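Putative ATPase, AAA family (Prochlorococcus marinus subsp. pastoris str. CCMP1986, PDB 3CTD) is probably a DNA-dependent ATPase of the RarA/MGS1/WRNIP1 subfamily that acts when DNA replication stalls, and is seen here as its C-terminal part. Local coordinates at residues A41-K44 with S45-S49; L75-S78 with A79-I83; L85-P88 with N89-V92; F106-G109 with L110-L113; Y158-P161 with H162-Q165. The protein carries 1 engineered substitution. One frame throughout, in Å; residues are numbered along the deposited sequence.

The five contacts follow one another along a helical C-terminal piece with no strands. Interaction 1 closes helix 36-47 and interaction 2 closes helix 68-83. Their centres are about 11 Å apart, and they touch through the Arg47-Asp82 salt bridge and through Phe42 and Ile46 on Leu75. Interaction 3 starts helix 90-104, about 9 Å from interaction 2 between centres, with Ile91 packed on Cys80. Interaction 4 starts helix 110-121, about 20 Å from interaction 2 between centres. Interaction 5 lies in the long loop before helix 191-197, its centre about 49 Å from that of interaction 4. Its Tyr158 and His162 meet Arg47 and Asp82 of a neighbouring subunit, covering helix ends there.

Interaction 1: residues A41-K44 with S45-S49; sequences AFIK and SIRGS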
loop_
_atom_site.group_PDB
_atom_site.type_symbol
_atom_site.label_atom_id
_atom_site.label_comp_id
_atom_site.label_asym_id
_atom_site.label_seq_id
_atom_site.Cartn_x
_atom_site.Cartn_y
_atom_site.Cartn_z
ATOM N N ALA B 41 -16.880 -19.123 -13.305
ATOM C CA ALA B 41 -17.762 -18.022 -13.733
ATOM C C ALA B 41 -17.465 -16.647 -13.021
ATOM O O ALA B 41 -17.589 -15.542 -13.609
ATOM C CB ALA B 41 -19.227 -18.449 -13.566
ATOM N N PHE B 42 -17.070 -16.749 -11.759
ATOM C CA PHE B 42 -16.612 -15.626 -10.923
ATOM C C PHE B 42 -15.382 -14.923 -11.527
ATOM O O PHE B 42 -15.396 -13.739 -11.812
ATOM C CB PHE B 42 -16.283 -16.194 -9.517
ATOM C CG PHE B 42 -15.746 -15.185 -8.538
ATOM C CD1 PHE B 42 -16.525 -14.070 -8.156
ATOM C CD2 PHE B 42 -14.472 -15.377 -7.950
ATOM C CE1 PHE B 42 -16.032 -13.139 -7.215
ATOM C CE2 PHE B 42 -13.973 -14.455 -7.030
ATOM C CZ PHE B 42 -14.763 -13.316 -6.656
ATOM N N ILE B 43 -14.324 -15.673 -11.769
ATOM C CA ILE B 43 -13.148 -15.127 -12.397
ATOM C C ILE B 43 -13.459 -14.627 -13.810
ATOM O O ILE B 43 -12.947 -13.589 -14.239
ATOM C CB ILE B 43 -12.034 -16.198 -12.414
ATOM C CG1 ILE B 43 -11.695 -16.602 -10.967
ATOM C CG2 ILE B 43 -10.808 -15.699 -13.162
ATOM C CD1 ILE B 43 -11.279 -15.296 -10.109
ATOM N N LYS B 44 -14.313 -15.322 -14.554
ATOM C CA LYS B 44 -14.561 -14.828 -15.894
ATOM C C LYS B 44 -15.343 -13.559 -15.852
ATOM O O LYS B 44 -15.054 -12.676 -16.623
ATOM C CB LYS B 44 -15.250 -15.855 -16.785
ATOM C CG LYS B 44 -14.574 -17.197 -16.774
ATOM C CD LYS B 44 -15.173 -18.058 -17.888
ATOM C CE LYS B 44 -14.656 -19.501 -17.824
ATOM N NZ LYS B 44 -13.284 -19.568 -18.316
ATOM N N SER B 45 -16.312 -13.430 -14.944
ATOM C CA SER B 45 -17.041 -12.141 -14.794
ATOM C C SER B 45 -16.087 -10.970 -14.422
ATOM O O SER B 45 -16.221 -9.830 -14.890
ATOM C CB SER B 45 -18.140 -12.281 -13.709
ATOM O OG SER B 45 -18.872 -13.511 -13.826
ATOM N N ILE B 46 -15.126 -11.253 -13.549
ATOM C CA ILE B 46 -14.123 -10.256 -13.216
ATOM C C ILE B 46 -13.332 -9.944 -14.446
ATOM O O ILE B 46 -13.189 -8.801 -14.789
ATOM C CB ILE B 46 -13.170 -10.747 -12.071
ATOM C CG1 ILE B 46 -13.888 -10.651 -10.717
ATOM C CG2 ILE B 46 -11.791 -10.023 -12.102
ATOM C CD1 ILE B 46 -13.181 -11.471 -9.637
ATOM N N ARG B 47 -12.801 -10.969 -15.106
ATOM C CA ARG B 47 -12.063 -10.742 -16.348
ATOM C C ARG B 47 -12.860 -9.985 -17.386
ATOM O O ARG B 47 -12.309 -9.147 -18.102
ATOM C CB ARG B 47 -11.548 -12.047 -16.941
ATOM C CG ARG B 47 -10.788 -11.850 -18.260
ATOM C CD ARG B 47 -10.069 -13.150 -18.723
ATOM N NE ARG B 47 -9.429 -13.845 -17.611
ATOM C CZ ARG B 47 -9.698 -15.091 -17.248
ATOM N NH1 ARG B 47 -10.633 -15.793 -17.896
ATOM N NH2 ARG B 47 -9.030 -15.622 -16.235
ATOM N N GLY B 48 -14.158 -10.275 -17.466
ATOM C CA GLY B 48 -15.080 -9.559 -18.368
ATOM C C GLY B 48 -15.538 -8.177 -17.901
ATOM O O GLY B 48 -16.330 -7.503 -18.591
ATOM N N SER B 49 -15.024 -7.731 -16.751
ATOM C CA SER B 49 -15.333 -6.399 -16.215
ATOM C C SER B 49 -16.825 -6.281 -15.909
ATOM O O SER B 49 -17.446 -5.229 -16.082
ATOM C CB SER B 49 -14.848 -5.259 -17.135
ATOM O OG SER B 49 -13.452 -5.380 -17.394
#
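Ser45 opens the last turn of helix 36-47 by giving its backbone N to Ala41 O at 2.8 Å. Its hydroxyl uses the same acceptor. OG stands beside the backbone N (chi1 -44°) and leans back along the helix to Ala41 O. The modelled OG-O separation is very short, and its exact length is doubtful. Ile46 comes next, with Ile46 N bonded to Phe42 O at 3.0 Å. Its CD1 methyl lies over one face of the Phe42 ring, displaced toward the rim at CZ. Ile46 CD1 is 4.0 Å from the centroid of the Phe42 ring, a CH-pi contact. Arg47 N makes the straightest bond of the turn, 2.8 Å to Ile43 O with 174° at the hydrogen. The arginine chain bends at chi3, and Arg47 NH2 settles 3.6 Å from Ile43 CG2. Its charged end is held by a salt bridge from NE to Asp82, and NH1 bonds Tyr158 of the second subunit. Lys44 makes a cation-pi contact with that same tyrosine. Gly48 N reaches Lys44 O at 2.7 Å. Ser49 then takes a positive phi (63°), and Ser49 N bonds Ile46 O at 2.9 Å. This is a Schellman motif that ends the helix. Phe42 and Ile46 pack on Leu75 of helix 68-83 and on Ser117 and Leu120 of helix 110-121, while Ser45 meets Thr54 and Trp57 of helix 51-63.

Interaction 2: residues L75-S78 with A79-I83; sequences LLIS and ACEDI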
loop_
_atom_site.group_PDB
_atom_site.type_symbol
_atom_site.label_atom_id
_atom_site.label_comp_id
_atom_site.label_asym_id
_atom_site.label_seq_id
_atom_site.Cartn_x
_atom_site.Cartn_y
_atom_site.Cartn_z
ATOM N N LEU B 75 -8.612 -14.511 -6.213
ATOM C CA LEU B 75 -8.571 -13.074 -6.358
ATOM C C LEU B 75 -7.105 -12.553 -6.389
ATOM O O LEU B 75 -6.788 -11.634 -7.161
ATOM C CB LEU B 75 -9.353 -12.400 -5.239
ATOM C CG LEU B 75 -10.884 -12.500 -5.199
ATOM C CD1 LEU B 75 -11.348 -11.869 -3.894
ATOM C CD2 LEU B 75 -11.438 -11.706 -6.348
ATOM N N LEU B 76 -6.211 -13.133 -5.583
ATOM C CA LEU B 76 -4.825 -12.677 -5.581
ATOM C C LEU B 76 -4.217 -13.004 -6.943
ATOM O O LEU B 76 -3.655 -12.124 -7.607
ATOM C CB LEU B 76 -3.994 -13.292 -4.457
ATOM C CG LEU B 76 -4.233 -12.783 -3.018
ATOM C CD1 LEU B 76 -3.668 -13.803 -1.991
ATOM C CD2 LEU B 76 -3.692 -11.371 -2.745
ATOM N N ILE B 77 -4.366 -14.260 -7.365
ATOM C CA ILE B 77 -3.980 -14.688 -8.711
ATOM C C ILE B 77 -4.507 -13.795 -9.833
ATOM O O ILE B 77 -3.755 -13.345 -10.685
ATOM C CB ILE B 77 -4.438 -16.132 -8.978
ATOM C CG1 ILE B 77 -3.796 -17.076 -7.939
ATOM C CG2 ILE B 77 -4.140 -16.543 -10.427
ATOM C CD1 ILE B 77 -4.242 -18.560 -8.078
ATOM N N SER B 78 -5.810 -13.564 -9.860
ATOM C CA SER B 78 -6.403 -12.767 -10.899
ATOM C C SER B 78 -5.876 -11.302 -10.863
ATOM O O SER B 78 -5.696 -10.655 -11.905
ATOM C CB SER B 78 -7.926 -12.861 -10.804
ATOM O OG SER B 78 -8.460 -11.645 -11.258
ATOM N N ALA B 79 -5.562 -10.792 -9.685
ATOM C CA ALA B 79 -4.932 -9.476 -9.607
ATOM C C ALA B 79 -3.588 -9.349 -10.360
ATOM O O ALA B 79 -3.166 -8.252 -10.740
ATOM C CB ALA B 79 -4.783 -9.059 -8.126
ATOM N N CYS B 80 -2.894 -10.458 -10.574
ATOM C CA CYS B 80 -1.641 -10.408 -11.332
ATOM C C CYS B 80 -1.798 -10.971 -12.742
ATOM O O CYS B 80 -1.167 -10.494 -13.698
ATOM C CB CYS B 80 -0.490 -11.114 -10.578
ATOM S SG CYS B 80 -0.123 -10.225 -9.020
ATOM N N GLU B 81 -2.649 -11.978 -12.873
ATOM C CA GLU B 81 -2.843 -12.588 -14.158
ATOM C C GLU B 81 -3.735 -11.771 -15.097
ATOM O O GLU B 81 -3.445 -11.693 -16.285
ATOM C CB GLU B 81 -3.408 -13.976 -13.996
ATOM C CG GLU B 81 -3.942 -14.492 -15.282
ATOM C CD GLU B 81 -4.294 -15.969 -15.253
ATOM O OE1 GLU B 81 -3.871 -16.657 -16.198
ATOM O OE2 GLU B 81 -4.980 -16.449 -14.323
ATOM N N ASP B 82 -4.803 -11.150 -14.570
ATOM C CA ASP B 82 -5.834 -10.513 -15.405
ATOM C C ASP B 82 -5.817 -9.007 -15.281
ATOM O O ASP B 82 -6.227 -8.339 -16.190
ATOM C CB ASP B 82 -7.231 -10.997 -15.039
ATOM C CG ASP B 82 -7.455 -12.463 -15.347
ATOM O OD1 ASP B 82 -7.320 -12.864 -16.529
ATOM O OD2 ASP B 82 -7.795 -13.216 -14.395
ATOM N N ILE B 83 -5.388 -8.448 -14.155
ATOM C CA ILE B 83 -5.247 -6.987 -14.064
ATOM C C ILE B 83 -3.756 -6.634 -14.245
ATOM O O ILE B 83 -3.362 -5.903 -15.173
ATOM C CB ILE B 83 -5.784 -6.424 -12.692
ATOM C CG1 ILE B 83 -7.310 -6.360 -12.638
ATOM C CG2 ILE B 83 -5.185 -5.051 -12.348
ATOM C CD1 ILE B 83 -7.948 -7.618 -12.887
#
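The carboxylate of Asp82 meets Ser78 through one oxygen, with Asp82 OD2 3.6 Å from Ser78 OG. This contact belongs to the end of helix 68-83, where the last turn widens to a pi-type turn. The Ser78 CB lies just as near that oxygen. The other flat group, the carboxylate of Glu81, runs beside Ile77, and both side chains point the same way. Glu81 OE2 comes within 4.0 Å of Ile77 CG2, since the glutamate is extended with CG anti to the backbone N (chi1 165°). The widening shows in the backbone. Ala79 N still bonds Leu75 O in the regular way. Cys80 N is only weakly bonded to Leu76 O at 3.5 Å. Cys80 N also bonds Ile77 O at 3.0 Å, from above the carbonyl plane. Ile77 O takes Glu81 N as well, at 2.8 Å and nearly in line with the carbonyl. Ser78 O likewise has two donors, Asp82 N at 2.9 Å and Ile83 N at 3.2 Å. The second of these is the five-residue step that defines the wider turn. The stronger partners of Asp82 OD1 lie outside the turn: Arg47, and His162 of the second subunit. Leu76 packs on Val94 of helix 90-104, and Glu81 on Phe111 of the third subunit. At the close of the turn the Ile83 CD1 methyl lies 3.9 Å from Ser78 O.

Interaction 3: residues L85-P88 with N89-V92; sequences LADP and NAIV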
loop_
_atom_site.group_PDB
_atom_site.type_symbol
_atom_site.label_atom_id
_atom_site.label_comp_id
_atom_site.label_asym_id
_atom_site.label_seq_id
_atom_site.Cartn_x
_atom_site.Cartn_y
_atom_site.Cartn_z
ATOM N N LEU B 85 0.020 -5.466 -14.522
ATOM C CA LEU B 85 0.575 -4.118 -14.646
ATOM C C LEU B 85 -0.384 -3.083 -15.289
ATOM O O LEU B 85 0.023 -1.963 -15.640
ATOM C CB LEU B 85 1.909 -4.173 -15.394
ATOM C CG LEU B 85 2.832 -5.250 -14.845
ATOM C CD1 LEU B 85 3.964 -5.364 -15.782
ATOM C CD2 LEU B 85 3.337 -4.830 -13.491
ATOM N N ALA B 86 -1.646 -3.441 -15.468
ATOM C CA ALA B 86 -2.616 -2.398 -15.850
ATOM C C ALA B 86 -2.811 -1.529 -14.598
ATOM O O ALA B 86 -3.047 -0.319 -14.688
ATOM C CB ALA B 86 -3.935 -3.008 -16.330
ATOM N N ASP B 87 -2.701 -2.162 -13.427
ATOM C CA ASP B 87 -2.734 -1.476 -12.133
ATOM C C ASP B 87 -2.021 -2.353 -11.087
ATOM O O ASP B 87 -2.641 -3.182 -10.414
ATOM C CB ASP B 87 -4.182 -1.161 -11.718
ATOM C CG ASP B 87 -4.291 -0.542 -10.304
ATOM O OD1 ASP B 87 -3.279 -0.098 -9.727
ATOM O OD2 ASP B 87 -5.407 -0.525 -9.737
ATOM N N PRO B 88 -0.708 -2.159 -10.935
ATOM C CA PRO B 88 0.003 -3.064 -10.047
ATOM C C PRO B 88 -0.361 -2.833 -8.573
ATOM O O PRO B 88 0.088 -3.566 -7.723
ATOM C CB PRO B 88 1.469 -2.745 -10.320
ATOM C CG PRO B 88 1.474 -1.344 -10.861
ATOM C CD PRO B 88 0.142 -1.055 -11.448
ATOM N N ASN B 89 -1.183 -1.839 -8.270
ATOM C CA ASN B 89 -1.666 -1.657 -6.902
ATOM C C ASN B 89 -2.775 -2.676 -6.547
ATOM O O ASN B 89 -3.053 -2.974 -5.367
ATOM C CB ASN B 89 -2.140 -0.198 -6.719
ATOM C CG ASN B 89 -2.430 0.151 -5.257
ATOM O OD1 ASN B 89 -1.549 0.089 -4.399
ATOM N ND2 ASN B 89 -3.676 0.533 -4.976
ATOM N N ALA B 90 -3.406 -3.238 -7.577
ATOM C CA ALA B 90 -4.497 -4.183 -7.379
ATOM C C ALA B 90 -4.086 -5.306 -6.437
ATOM O O ALA B 90 -4.884 -5.708 -5.588
ATOM C CB ALA B 90 -5.003 -4.758 -8.755
ATOM N N ILE B 91 -2.865 -5.829 -6.600
ATOM C CA ILE B 91 -2.414 -6.905 -5.718
ATOM C C ILE B 91 -2.280 -6.391 -4.286
ATOM O O ILE B 91 -2.561 -7.120 -3.369
ATOM C CB ILE B 91 -1.124 -7.651 -6.212
ATOM C CG1 ILE B 91 -0.837 -8.880 -5.371
ATOM C CG2 ILE B 91 0.107 -6.764 -6.172
ATOM C CD1 ILE B 91 -1.642 -10.050 -5.790
ATOM N N VAL B 92 -1.895 -5.130 -4.099
ATOM C CA VAL B 92 -1.794 -4.589 -2.749
ATOM C C VAL B 92 -3.178 -4.481 -2.117
ATOM O O VAL B 92 -3.345 -4.809 -0.964
ATOM C CB VAL B 92 -1.119 -3.187 -2.744
ATOM C CG1 VAL B 92 -1.084 -2.579 -1.306
ATOM C CG2 VAL B 92 0.285 -3.225 -3.418
HETATM O O HOH W 1 -1.966 -5.905 -9.587
#
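Asp87 grips the start of helix 90-104 with both its side chain and its backbone carbonyl. Asp87 OD1 accepts from Asn89 N at 3.1 Å, a capping bond and an Asx turn. The N-H comes from above the carboxylate plane, 54° out of it. CG lies anti to the backbone N (chi1 175°), which swings the carboxylate forward over the turn. There it runs beside Asn89, with Asp87 OD1 3.2 Å from Asn89 CB and the two flat ends 28° apart. The backbone Asp87 O accepts from Ala90 N at 2.9 Å and closes a type I beta turn. A water 2.9 Å from Asp87 O also accepts from Ile91 N, at 3.1 Å, satisfying an N-H of the first helical turn. Val92 N has a weak bond to Asn89 O. Pro88 has no N-H to satisfy, and Pro88 O lies 3.6 Å from Ile91 CG2. The remaining carboxylate oxygen, OD2, has a weak hydrogen bond to Tyr119 of helix 110-121. With an alanine here in place of Asp87, Asn89 N would probably lose its capping acceptor and Tyr119 its weak partner. Nearby, Pro88 packs on Trp191, and Ile91 on Leu76 and Cys80 of helix 68-83. An Asx turn laid over a type I beta turn, both starting at one aspartate, is a typical way to lead a chain into a helix.

Interaction 4: residues F106-G109 with L110-L113; sequences FPEG and LFFL
Phe106 lays its ring against the first turn of helix 110-121. Its CG stands beside the backbone N (chi1 -75°), and the ring slants across the turn. Phe106 CE1 lies 4.1 Å from Leu110 CB. Phe106 CZ reaches Leu113 CD1 at 4.1 Å, where the two side chains cross at about a right angle. A cis peptide precedes Pro107, and Pro107 O accepts from Leu110 N at 3.2 Å. Glu108 has an unusual first torsion, eclipsed rather than staggered (chi1 -118°), and bends again at chi2. It then runs alongside Phe111, with Glu108 OE2 4.1 Å from Phe111 CE2 and the carboxylate turned 51° from the ring plane. Phe111 CD2 also lies 3.5 Å from Glu108 O. Phe112 presents its ring edge to the backbone, with Phe112 CD2 3.8 Å from Gly109 CA. Gly109 O takes Leu113 N at 3.2 Å, the first regular helical bond here, and a weaker one from Phe112 N. Two sets of neighbours receive these side chains. Phe111 and Phe112 pack on Cys80 of the second subunit, and Leu110 on Phe133 of that subunit, which places this helix start at a subunit interface. In the same chain, Phe106 stacks edge-to-face on Phe101 of helix 90-104 and touches Pro68. Leu113 packs on Ile71 and Phe72 of helix 68-83.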
loop_
_atom_site.group_PDB
_atom_site.type_symbol
_atom_site.label_atom_id
_atom_site.label_comp_id
_atom_site.label_asym_id
_atom_site.label_seq_id
_atom_site.Cartn_x
_atom_site.Cartn_y
_atom_site.Cartn_z
ATOM N N PHE B 106 -16.276 -13.443 9.557
ATOM C CA PHE B 106 -17.662 -13.198 9.253
ATOM C C PHE B 106 -18.440 -12.749 10.489
ATOM O O PHE B 106 -18.039 -13.065 11.648
ATOM C CB PHE B 106 -18.263 -14.499 8.742
ATOM C CG PHE B 106 -17.863 -14.859 7.345
ATOM C CD1 PHE B 106 -18.358 -14.136 6.255
ATOM C CD2 PHE B 106 -17.080 -15.962 7.108
ATOM C CE1 PHE B 106 -18.064 -14.502 4.927
ATOM C CE2 PHE B 106 -16.735 -16.334 5.786
ATOM C CZ PHE B 106 -17.249 -15.609 4.697
ATOM N N PRO B 107 -19.549 -12.018 10.280
ATOM C CA PRO B 107 -20.169 -11.568 9.011
ATOM C C PRO B 107 -19.512 -10.415 8.261
ATOM O O PRO B 107 -19.729 -10.226 7.054
ATOM C CB PRO B 107 -21.569 -11.124 9.446
ATOM C CG PRO B 107 -21.296 -10.493 10.854
ATOM C CD PRO B 107 -20.233 -11.451 11.468
ATOM N N GLU B 108 -18.689 -9.638 8.921
ATOM C CA GLU B 108 -18.234 -8.420 8.279
ATOM C C GLU B 108 -17.177 -8.627 7.224
ATOM O O GLU B 108 -17.013 -7.802 6.342
ATOM C CB GLU B 108 -17.746 -7.429 9.309
ATOM C CG GLU B 108 -18.551 -6.201 9.281
ATOM C CD GLU B 108 -19.792 -6.366 10.057
ATOM O OE1 GLU B 108 -19.638 -6.721 11.254
ATOM O OE2 GLU B 108 -20.879 -6.164 9.460
ATOM N N GLY B 109 -16.451 -9.725 7.341
ATOM C CA GLY B 109 -15.557 -10.155 6.302
ATOM C C GLY B 109 -16.164 -10.213 4.920
ATOM O O GLY B 109 -15.452 -10.045 3.924
ATOM N N LEU B 110 -17.456 -10.487 4.833
ATOM C CA LEU B 110 -18.109 -10.507 3.514
ATOM C C LEU B 110 -17.895 -9.209 2.643
ATOM O O LEU B 110 -17.789 -9.285 1.416
ATOM C CB LEU B 110 -19.602 -10.865 3.665
ATOM C CG LEU B 110 -20.350 -11.005 2.353
ATOM C CD1 LEU B 110 -19.745 -12.137 1.455
ATOM C CD2 LEU B 110 -21.828 -11.185 2.612
ATOM N N PHE B 111 -17.792 -8.043 3.288
ATOM C CA PHE B 111 -17.522 -6.780 2.613
ATOM C C PHE B 111 -16.098 -6.686 2.003
ATOM O O PHE B 111 -15.868 -5.951 1.037
ATOM C CB PHE B 111 -17.666 -5.628 3.612
ATOM C CG PHE B 111 -19.091 -5.361 4.100
ATOM C CD1 PHE B 111 -19.720 -4.135 3.810
ATOM C CD2 PHE B 111 -19.777 -6.286 4.907
ATOM C CE1 PHE B 111 -21.031 -3.852 4.278
ATOM C CE2 PHE B 111 -21.082 -6.023 5.382
ATOM C CZ PHE B 111 -21.707 -4.796 5.071
ATOM N N PHE B 112 -15.126 -7.347 2.629
ATOM C CA PHE B 112 -13.748 -7.344 2.104
ATOM C C PHE B 112 -13.695 -8.275 0.890
ATOM O O PHE B 112 -13.039 -7.942 -0.086
ATOM C CB PHE B 112 -12.700 -7.705 3.173
ATOM C CG PHE B 112 -12.729 -6.791 4.321
ATOM C CD1 PHE B 112 -12.281 -5.478 4.190
ATOM C CD2 PHE B 112 -13.273 -7.193 5.517
ATOM C CE1 PHE B 112 -12.353 -4.581 5.268
ATOM C CE2 PHE B 112 -13.356 -6.313 6.616
ATOM C CZ PHE B 112 -12.888 -5.012 6.489
ATOM N N LEU B 113 -14.450 -9.386 0.907
ATOM C CA LEU B 113 -14.558 -10.215 -0.302
ATOM C C LEU B 113 -15.155 -9.383 -1.424
ATOM O O LEU B 113 -14.631 -9.306 -2.556
ATOM C CB LEU B 113 -15.392 -11.468 -0.030
ATOM C CG LEU B 113 -14.693 -12.606 0.763
ATOM C CD1 LEU B 113 -15.679 -13.653 1.409
ATOM C CD2 LEU B 113 -13.575 -13.320 -0.041
#

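Interaction 5: residues Y158-P161 with H162-Q165; sequences YLNP and HNYQ
At chi1 -166° the Asn160 side chain extends opposite its own backbone N, and the amide is turned so that OD1 faces His162 N. His162 CG stands beside its own backbone N (chi1 -64°), which brings the imidazole close to the same oxygen. The result is an Asx turn in a loop without regular helix or strand. His162 N bonds Asn160 OD1 at 2.9 Å, in the carbonyl plane and on a lone pair. His162 CD2 lies 3.2 Å from Asn160 OD1, with the ring and amide planes 38° apart. A beta turn overlaps it: Asn163 N bonds Asn160 O at 2.8 Å, from above the carbonyl plane. A further turn follows, with Tyr164 N on Pro161 O at 3.2 Å. Loss of the Asn160 amide to an alanine is likely to leave His162 N without its acceptor and the imidazole less firmly placed. The ring also lies at an interface: His162 NE2 bonds Asp82 of the third subunit. Pro161 packs on Arg47 of the same subunit. Asn163 ND2 comes 3.5 Å from Asn160 CB. A water links these two residues, accepting from Asn160 N at 3.0 Å and from Asn163 ND2 at 3.3 Å.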
loop_
_atom_site.group_PDB
_atom_site.type_symbol
_atom_site.label_atom_id
_atom_site.label_comp_id
_atom_site.label_asym_id
_atom_site.label_seq_id
_atom_site.Cartn_x
_atom_site.Cartn_y
_atom_site.Cartn_z
ATOM N N TYR B 158 31.488 -5.654 -15.736
ATOM C CA TYR B 158 30.094 -5.207 -15.625
ATOM C C TYR B 158 30.078 -3.719 -15.459
ATOM O O TYR B 158 30.867 -3.202 -14.666
ATOM C CB TYR B 158 29.408 -5.844 -14.402
ATOM C CG TYR B 158 28.068 -5.238 -14.067
ATOM C CD1 TYR B 158 26.990 -5.330 -14.981
ATOM C CD2 TYR B 158 27.849 -4.558 -12.843
ATOM C CE1 TYR B 158 25.728 -4.774 -14.705
ATOM C CE2 TYR B 158 26.549 -4.011 -12.549
ATOM C CZ TYR B 158 25.513 -4.131 -13.494
ATOM O OH TYR B 158 24.249 -3.605 -13.263
ATOM N N LEU B 159 29.219 -3.009 -16.193
ATOM C CA LEU B 159 28.999 -1.568 -15.870
ATOM C C LEU B 159 27.627 -1.281 -15.217
ATOM O O LEU B 159 26.608 -1.884 -15.557
ATOM C CB LEU B 159 29.249 -0.640 -17.067
ATOM C CG LEU B 159 30.706 -0.759 -17.565
ATOM C CD1 LEU B 159 30.826 -0.375 -19.050
ATOM C CD2 LEU B 159 31.714 0.005 -16.679
ATOM N N ASN B 160 27.615 -0.367 -14.257
ATOM C CA ASN B 160 26.450 -0.187 -13.441
ATOM C C ASN B 160 25.724 1.052 -13.901
ATOM O O ASN B 160 26.279 2.162 -13.854
ATOM C CB ASN B 160 26.875 -0.057 -11.975
ATOM C CG ASN B 160 25.723 -0.200 -10.997
ATOM O OD1 ASN B 160 24.670 0.465 -11.115
ATOM N ND2 ASN B 160 25.931 -1.056 -10.001
ATOM N N PRO B 161 24.474 0.863 -14.347
ATOM C CA PRO B 161 23.626 1.976 -14.777
ATOM C C PRO B 161 23.545 3.134 -13.756
ATOM O O PRO B 161 23.337 4.258 -14.186
ATOM C CB PRO B 161 22.254 1.322 -14.997
ATOM C CG PRO B 161 22.569 -0.153 -15.216
ATOM C CD PRO B 161 23.824 -0.459 -14.485
ATOM N N HIS B 162 23.704 2.867 -12.450
ATOM C CA HIS B 162 23.679 3.918 -11.435
ATOM C C HIS B 162 24.929 4.794 -11.466
ATOM O O HIS B 162 24.924 5.909 -10.940
ATOM C CB HIS B 162 23.614 3.342 -10.016
ATOM C CG HIS B 162 22.374 2.567 -9.715
ATOM N ND1 HIS B 162 21.107 3.064 -9.951
ATOM C CD2 HIS B 162 22.206 1.329 -9.187
ATOM C CE1 HIS B 162 20.211 2.155 -9.611
ATOM N NE2 HIS B 162 20.853 1.098 -9.135
ATOM N N ASN B 163 26.033 4.280 -12.011
ATOM C CA ASN B 163 27.257 5.086 -12.109
ATOM C C ASN B 163 27.260 5.867 -13.446
ATOM O O ASN B 163 28.177 6.612 -13.755
ATOM C CB ASN B 163 28.514 4.209 -11.973
ATOM C CG ASN B 163 28.653 3.549 -10.576
ATOM O OD1 ASN B 163 28.409 4.180 -9.537
ATOM N ND2 ASN B 163 29.061 2.266 -10.560
ATOM N N TYR B 164 26.224 5.694 -14.249
ATOM C CA TYR B 164 26.352 6.067 -15.644
ATOM C C TYR B 164 26.039 7.533 -15.862
ATOM O O TYR B 164 24.941 8.008 -15.547
ATOM C CB TYR B 164 25.477 5.175 -16.513
ATOM C CG TYR B 164 25.666 5.345 -17.991
ATOM C CD1 TYR B 164 26.844 4.940 -18.609
ATOM C CD2 TYR B 164 24.651 5.911 -18.791
ATOM C CE1 TYR B 164 27.014 5.090 -19.986
ATOM C CE2 TYR B 164 24.824 6.058 -20.140
ATOM C CZ TYR B 164 26.011 5.646 -20.735
ATOM O OH TYR B 164 26.175 5.770 -22.104
ATOM N N GLN B 165 27.023 8.252 -16.400
ATOM C CA GLN B 165 26.879 9.680 -16.641
ATOM C C GLN B 165 26.138 10.022 -17.928
ATOM O O GLN B 165 25.906 11.194 -18.209
ATOM C CB GLN B 165 28.233 10.379 -16.597
ATOM C CG GLN B 165 28.756 10.561 -15.202
ATOM C CD GLN B 165 27.691 11.157 -14.259
ATOM O OE1 GLN B 165 27.065 12.193 -14.569
ATOM N NE2 GLN B 165 27.473 10.496 -13.111
HETATM O O HOH W 2 30.194 0.650 -13.196
#